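Side-chain contacts in FrpC operon protein (Neisseria meningitidis, PDB 5EDF), which is of incompletely known function but binds the RTX protein FrpC, is iron-regulated and is putatively involved in adhesion: residues Q202-Q205 with Q206-V209; E216-V219 with Q220-V223. All blocks are in the same frame, centred on the assembly; numbering follows the deposited sequence.

Interaction 1. Residues Q202-Q205 with Q206-V209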
ATOM      1  N   GLN A 202     -12.798  12.275   2.393  1.00 18.89           N
ATOM      2  CA  GLN A 202     -13.228  11.299   1.399  1.00 17.80           C
ATOM      3  C   GLN A 202     -12.392  11.450   0.125  1.00 18.99           C
ATOM      4  O   GLN A 202     -12.133  12.548  -0.342  1.00 22.74           O
ATOM      5  CB  GLN A 202     -14.718  11.456   1.107  1.00 21.11           C
ATOM      6  CG  GLN A 202     -15.325  10.354   0.264  1.00 19.23           C
ATOM      7  CD  GLN A 202     -16.809  10.557  -0.029  1.00 26.46           C
ATOM      8  OE1 GLN A 202     -17.487  11.307   0.650  1.00 32.85           O
ATOM      9  NE2 GLN A 202     -17.300   9.847  -1.030  1.00 35.34           N
ATOM     10  N   LEU A 203     -11.974  10.321  -0.434  1.00 16.61           N
ATOM     11  CA  LEU A 203     -11.140  10.280  -1.590  1.00 16.55           C
ATOM     12  C   LEU A 203     -11.964   9.770  -2.760  1.00 17.46           C
ATOM     13  O   LEU A 203     -12.891   8.975  -2.595  1.00 18.32           O
ATOM     14  CB  LEU A 203      -9.934   9.346  -1.324  1.00 15.39           C
ATOM     15  CG  LEU A 203      -9.045   9.781  -0.165  1.00 16.19           C
ATOM     16  CD1 LEU A 203      -7.938   8.720   0.097  1.00 16.59           C
ATOM     17  CD2 LEU A 203      -8.416  11.161  -0.410  1.00 20.12           C
ATOM     18  N   THR A 204     -11.621  10.204  -3.955  1.00 18.04           N
ATOM     19  CA  THR A 204     -12.340   9.787  -5.133  1.00 17.17           C
ATOM     20  C   THR A 204     -11.838   8.450  -5.621  1.00 15.95           C
ATOM     21  O   THR A 204     -10.742   7.998  -5.255  1.00 14.79           O
ATOM     22  CB  THR A 204     -12.182  10.782  -6.288  1.00 19.21           C
ATOM     23  OG1 THR A 204     -10.827  10.751  -6.750  1.00 21.61           O
ATOM     24  CG2 THR A 204     -12.535  12.220  -5.870  1.00 20.36           C
ATOM     25  N   GLN A 205     -12.609   7.801  -6.478  1.00 17.31           N
ATOM     26  CA  GLN A 205     -12.184   6.579  -7.100  1.00 15.06           C
ATOM     27  C   GLN A 205     -10.879   6.785  -7.868  1.00 16.55           C
ATOM     28  O   GLN A 205     -10.018   5.897  -7.894  1.00 15.02           O
ATOM     29  CB  GLN A 205     -13.251   5.999  -8.016  1.00 17.51           C
ATOM     30  CG  GLN A 205     -12.879   4.637  -8.549  1.00 17.51           C
ATOM     31  CD  GLN A 205     -13.917   4.020  -9.477  1.00 17.24           C
ATOM     32  OE1 GLN A 205     -14.883   4.670  -9.887  1.00 18.06           O
ATOM     33  NE2 GLN A 205     -13.684   2.770  -9.878  1.00 17.00           N
ATOM     34  N   GLN A 206     -10.746   7.951  -8.495  1.00 15.57           N
ATOM     35  CA  GLN A 206      -9.552   8.241  -9.270  1.00 16.74           C
ATOM     36  C   GLN A 206      -8.318   8.302  -8.378  1.00 16.03           C
ATOM     37  O   GLN A 206      -7.246   7.806  -8.747  1.00 16.84           O
ATOM     38  CB  GLN A 206      -9.710   9.521 -10.092  1.00 20.64           C
ATOM     39  CG  GLN A 206     -10.758   9.439 -11.212  1.00 23.54           C
ATOM     40  CD  GLN A 206     -12.178   9.813 -10.790  1.00 23.01           C
ATOM     41  OE1 GLN A 206     -12.508   9.908  -9.599  1.00 25.93           O
ATOM     42  NE2 GLN A 206     -13.031  10.019 -11.781  1.00 27.44           N
ATOM     43  N   GLU A 207      -8.444   8.921  -7.203  1.00 16.32           N
ATOM     44  CA  GLU A 207      -7.331   8.953  -6.244  1.00 16.22           C
ATOM     45  C   GLU A 207      -6.968   7.554  -5.764  1.00 13.85           C
ATOM     46  O   GLU A 207      -5.794   7.202  -5.715  1.00 14.59           O
ATOM     47  CB  GLU A 207      -7.686   9.814  -5.038  1.00 15.96           C
ATOM     48  CG  GLU A 207      -7.733  11.302  -5.363  1.00 18.88           C
ATOM     49  CD  GLU A 207      -8.210  12.134  -4.192  1.00 20.62           C
ATOM     50  OE1 GLU A 207      -9.412  12.031  -3.826  1.00 20.75           O
ATOM     51  OE2 GLU A 207      -7.408  12.953  -3.674  1.00 21.25           O
ATOM     52  N   LEU A 208      -7.977   6.752  -5.451  1.00 12.63           N
ATOM     53  CA  LEU A 208      -7.753   5.410  -4.899  1.00 11.54           C
ATOM     54  C   LEU A 208      -7.206   4.424  -5.937  1.00 12.58           C
ATOM     55  O   LEU A 208      -6.207   3.754  -5.704  1.00 12.53           O
ATOM     56  CB  LEU A 208      -9.053   4.903  -4.276  1.00 13.87           C
ATOM     57  CG  LEU A 208      -9.614   5.706  -3.114  1.00 13.42           C
ATOM     58  CD1 LEU A 208     -11.072   5.326  -2.800  1.00 18.34           C
ATOM     59  CD2 LEU A 208      -8.749   5.448  -1.901  1.00 16.24           C
ATOM     60  N   VAL A 209      -7.853   4.350  -7.106  1.00 12.71           N
ATOM     61  CA  VAL A 209      -7.336   3.523  -8.205  1.00 12.72           C
ATOM     62  C   VAL A 209      -5.974   4.003  -8.670  1.00 13.46           C
ATOM     63  O   VAL A 209      -5.080   3.189  -8.937  1.00 14.46           O
ATOM     64  CB  VAL A 209      -8.353   3.427  -9.396  1.00 12.52           C
ATOM     65  CG1 VAL A 209      -7.714   2.710 -10.590  1.00 14.80           C
ATOM     66  CG2 VAL A 209      -9.581   2.655  -8.942  1.00 14.92           C
TER
HETATM   67  O   HOH W   1     -10.713  13.877  -2.401  1.00 26.60           O

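Interaction 2. Residues E216-V219 with Q220-V223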
ATOM      1  N   GLU A 216       0.946  -1.310  -8.251  1.00 11.70           N
ATOM      2  CA  GLU A 216       1.106  -2.431  -9.179  1.00 12.76           C
ATOM      3  C   GLU A 216       2.379  -2.231 -10.003  1.00 13.42           C
ATOM      4  O   GLU A 216       3.169  -3.148 -10.155  1.00 14.44           O
ATOM      5  CB  GLU A 216      -0.089  -2.501 -10.125  1.00 14.86           C
ATOM      6  CG  GLU A 216      -1.372  -2.868  -9.480  1.00 18.85           C
ATOM      7  CD  GLU A 216      -2.512  -2.962 -10.462  1.00 24.55           C
ATOM      8  OE1 GLU A 216      -2.969  -1.920 -11.003  1.00 23.62           O
ATOM      9  OE2 GLU A 216      -2.958  -4.104 -10.663  1.00 24.90           O
ATOM     10  N   GLN A 217       2.594  -1.029 -10.517  1.00 13.29           N
ATOM     11  CA  GLN A 217       3.790  -0.736 -11.298  1.00 15.78           C
ATOM     12  C   GLN A 217       5.054  -0.919 -10.441  1.00 14.79           C
ATOM     13  O   GLN A 217       6.069  -1.491 -10.896  1.00 14.12           O
ATOM     14  CB  GLN A 217       3.692   0.670 -11.898  1.00 17.63           C
ATOM     15  CG  GLN A 217       4.862   1.116 -12.755  1.00 25.48           C
ATOM     16  CD  GLN A 217       4.732   2.593 -13.126  1.00 37.24           C
ATOM     17  OE1 GLN A 217       4.764   3.478 -12.255  1.00 40.64           O
ATOM     18  NE2 GLN A 217       4.550   2.858 -14.411  1.00 39.08           N
ATOM     19  N   LEU A 218       4.979  -0.452  -9.199  1.00 12.88           N
ATOM     20  CA  LEU A 218       6.114  -0.524  -8.279  1.00 12.60           C
ATOM     21  C   LEU A 218       6.501  -1.982  -7.986  1.00 13.38           C
ATOM     22  O   LEU A 218       7.654  -2.392  -8.108  1.00 13.46           O
ATOM     23  CB  LEU A 218       5.781   0.256  -7.000  1.00 13.26           C
ATOM     24  CG  LEU A 218       6.861   0.321  -5.939  1.00 13.61           C
ATOM     25  CD1 LEU A 218       8.142   0.964  -6.489  1.00 14.72           C
ATOM     26  CD2 LEU A 218       6.319   1.084  -4.750  1.00 15.44           C
ATOM     27  N   VAL A 219       5.525  -2.787  -7.613  1.00 12.71           N
ATOM     28  CA  VAL A 219       5.795  -4.198  -7.259  1.00 12.76           C
ATOM     29  C   VAL A 219       6.319  -4.916  -8.507  1.00 13.63           C
ATOM     30  O   VAL A 219       7.278  -5.676  -8.439  1.00 14.66           O
ATOM     31  CB  VAL A 219       4.529  -4.855  -6.670  1.00 13.21           C
ATOM     32  CG1 VAL A 219       4.678  -6.388  -6.588  1.00 17.79           C
ATOM     33  CG2 VAL A 219       4.186  -4.223  -5.312  1.00 14.77           C
ATOM     34  N   GLN A 220       5.731  -4.638  -9.669  1.00 14.78           N
ATOM     35  CA  GLN A 220       6.214  -5.273 -10.897  1.00 17.61           C
ATOM     36  C   GLN A 220       7.654  -4.873 -11.218  1.00 16.61           C
ATOM     37  O   GLN A 220       8.402  -5.681 -11.756  1.00 18.96           O
ATOM     38  CB  GLN A 220       5.298  -4.972 -12.074  1.00 17.65           C
ATOM     39  CG  GLN A 220       3.943  -5.690 -11.947  1.00 22.55           C
ATOM     40  CD  GLN A 220       2.925  -5.264 -12.962  1.00 33.69           C
ATOM     41  OE1 GLN A 220       2.832  -4.086 -13.315  1.00 37.99           O
ATOM     42  NE2 GLN A 220       2.125  -6.222 -13.422  1.00 34.83           N
ATOM     43  N   SER A 221       8.047  -3.650 -10.846  1.00 15.38           N
ATOM     44  CA  SER A 221       9.424  -3.170 -11.098  1.00 15.68           C
ATOM     45  C   SER A 221      10.454  -3.966 -10.269  1.00 17.07           C
ATOM     46  O   SER A 221      11.602  -4.043 -10.656  1.00 19.46           O
ATOM     47  CB  SER A 221       9.575  -1.662 -10.821  1.00 18.07           C
ATOM     48  OG  SER A 221       9.728  -1.379  -9.448  1.00 17.38           O
ATOM     49  N   PHE A 222      10.018  -4.553  -9.158  1.00 15.40           N
ATOM     50  CA  PHE A 222      10.898  -5.313  -8.304  1.00 13.42           C
ATOM     51  C   PHE A 222      11.207  -6.705  -8.848  1.00 17.15           C
ATOM     52  O   PHE A 222      12.144  -7.360  -8.436  1.00 18.38           O
ATOM     53  CB  PHE A 222      10.298  -5.485  -6.907  1.00 14.31           C
ATOM     54  CG  PHE A 222       9.998  -4.196  -6.138  1.00 12.76           C
ATOM     55  CD1 PHE A 222      10.563  -2.987  -6.428  1.00 13.10           C
ATOM     56  CD2 PHE A 222       9.110  -4.272  -5.074  1.00 13.10           C
ATOM     57  CE1 PHE A 222      10.272  -1.850  -5.689  1.00 14.13           C
ATOM     58  CE2 PHE A 222       8.815  -3.164  -4.328  1.00 12.66           C
ATOM     59  CZ  PHE A 222       9.367  -1.941  -4.648  1.00 12.84           C
ATOM     60  N   VAL A 223      10.390  -7.193  -9.772  1.00 19.01           N
ATOM     61  CA  VAL A 223      10.578  -8.534 -10.310  1.00 22.41           C
ATOM     62  C   VAL A 223      10.940  -8.485 -11.786  1.00 27.73           C
ATOM     63  O   VAL A 223      11.224  -9.517 -12.399  1.00 45.92           O
ATOM     64  CB  VAL A 223       9.342  -9.402 -10.103  1.00 28.80           C
ATOM     65  CG1 VAL A 223       9.201  -9.721  -8.636  1.00 29.42           C
ATOM     66  CG2 VAL A 223       8.093  -8.717 -10.619  1.00 30.11           C
TER

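Interaction 1. Residues Q202-Q205 with Q206-V209
Thr204 and Glu207 hold each other through a reciprocal pair of hydrogen bonds, the capping box that starts helix 205-224. Glu207 N donates to Thr204 OG1 over 3.0 Å at an N-H...O angle of 164°, and in return Thr204 N donates to Glu207 OE1 over 2.9 Å, at 168°. Chi1 of 68° sets OG1 of Thr204 between its own N and carbonyl carbon, facing the first turn, while CG of Glu207 lies beside its backbone N and the chain then runs extended back to the cap. OE1 receives the amide on its anti lone pair, the side away from OE2. A water also grips OE1, donating to it over 2.7 Å and to Gln202 O over 2.8 Å, which ties the loop to the cap. OE2 is occupied separately by Trp74 NE1, so both carboxylate oxygens are fixed and rotation about chi3 is restrained. Behind the cap the helical bonds begin: Leu208 N donates to Thr204 O over 3.0 Å, and Val209 N to Gln205 O over 2.8 Å.

Hydrophobic packing flanks these bonds. Leu203 crosses Leu208 at about a right angle, its CD1 lying 3.9 Å from Leu208 CD2; Leu208 also reaches Ile163 and Tyr153 of the large sheet. Gln205 and Val209 run side by side and point the same way, with Gln205 CG 3.9 Å from Val209 CG2, while the amide of Gln205 is held by Ser128 and Ala129. With the Thr204 amide and a water on OE1, the Trp74 indole N-H on OE2 and the positive end of the helix dipole close by, the Glu207 carboxylate is probably stabilised in its charged form.

Interaction 2. Residues E216-V219 with Q220-V223
Gln220 N donates to Glu216 O over 3.0 Å with an N-H...O angle of 162°, and Ser221 N reaches Gln217 O at 2.9 Å with the angle reduced to 138°. One residue on, the pattern shifts: Phe222 N makes a weak bond to Leu218 O at 3.4 Å but a shorter one to Val219 O at 3.0 Å, its donor standing well above that carbonyl plane. The bonding thus passes from i to i+4 toward i to i+3, a tightening within the last turns of helix 205-224. Leu218 O has a further donor in Ser221 OG, 2.7 Å away, lying in the carbonyl plane on a lone pair; a chi1 of 80° turns this hydroxyl back along the helix.

The same Leu218 O sits over the centre of one face of the Phe222 ring, 3.4 Å above its plane. Leu218 meets the ring's far end, CG lying 3.6 Å from Phe222 CZ and CD1 close to CE1 and CZ. Ile63 receives both side chains on strand 61-70, and Phe222 continues onto Met28 and Ile30 of strand 26-31, where its backbone bonds to Val29. Gln220 lays its CG 3.2 Å from Glu216 O, while its NE2 is bonded to Asn187. The Glu216 carboxylate leads away from this turn, to a salt bridge between OE2 and Lys155 NZ.

Both contacts are local and follow one another in series along helix 205-224, neither nesting nor crossing. Going from the N terminus, the chain leaves strand 189-193 through a loop; interaction 1 closes the end of that loop onto the first helical turn, and interaction 2 closes successive turns near the other end of the helix. Their centres lie 21 Å apart and their nearest atoms about 6 Å, without touching. Outside partners show what the helix spans: residues 202-209 meet strands 73-77, 150-155, 161-167 and 178-186 of the nine-stranded sheet, and 216-223 meet strands 150-155, 178-186 and 61-70 of that sheet and strand 26-31 of the three-stranded one.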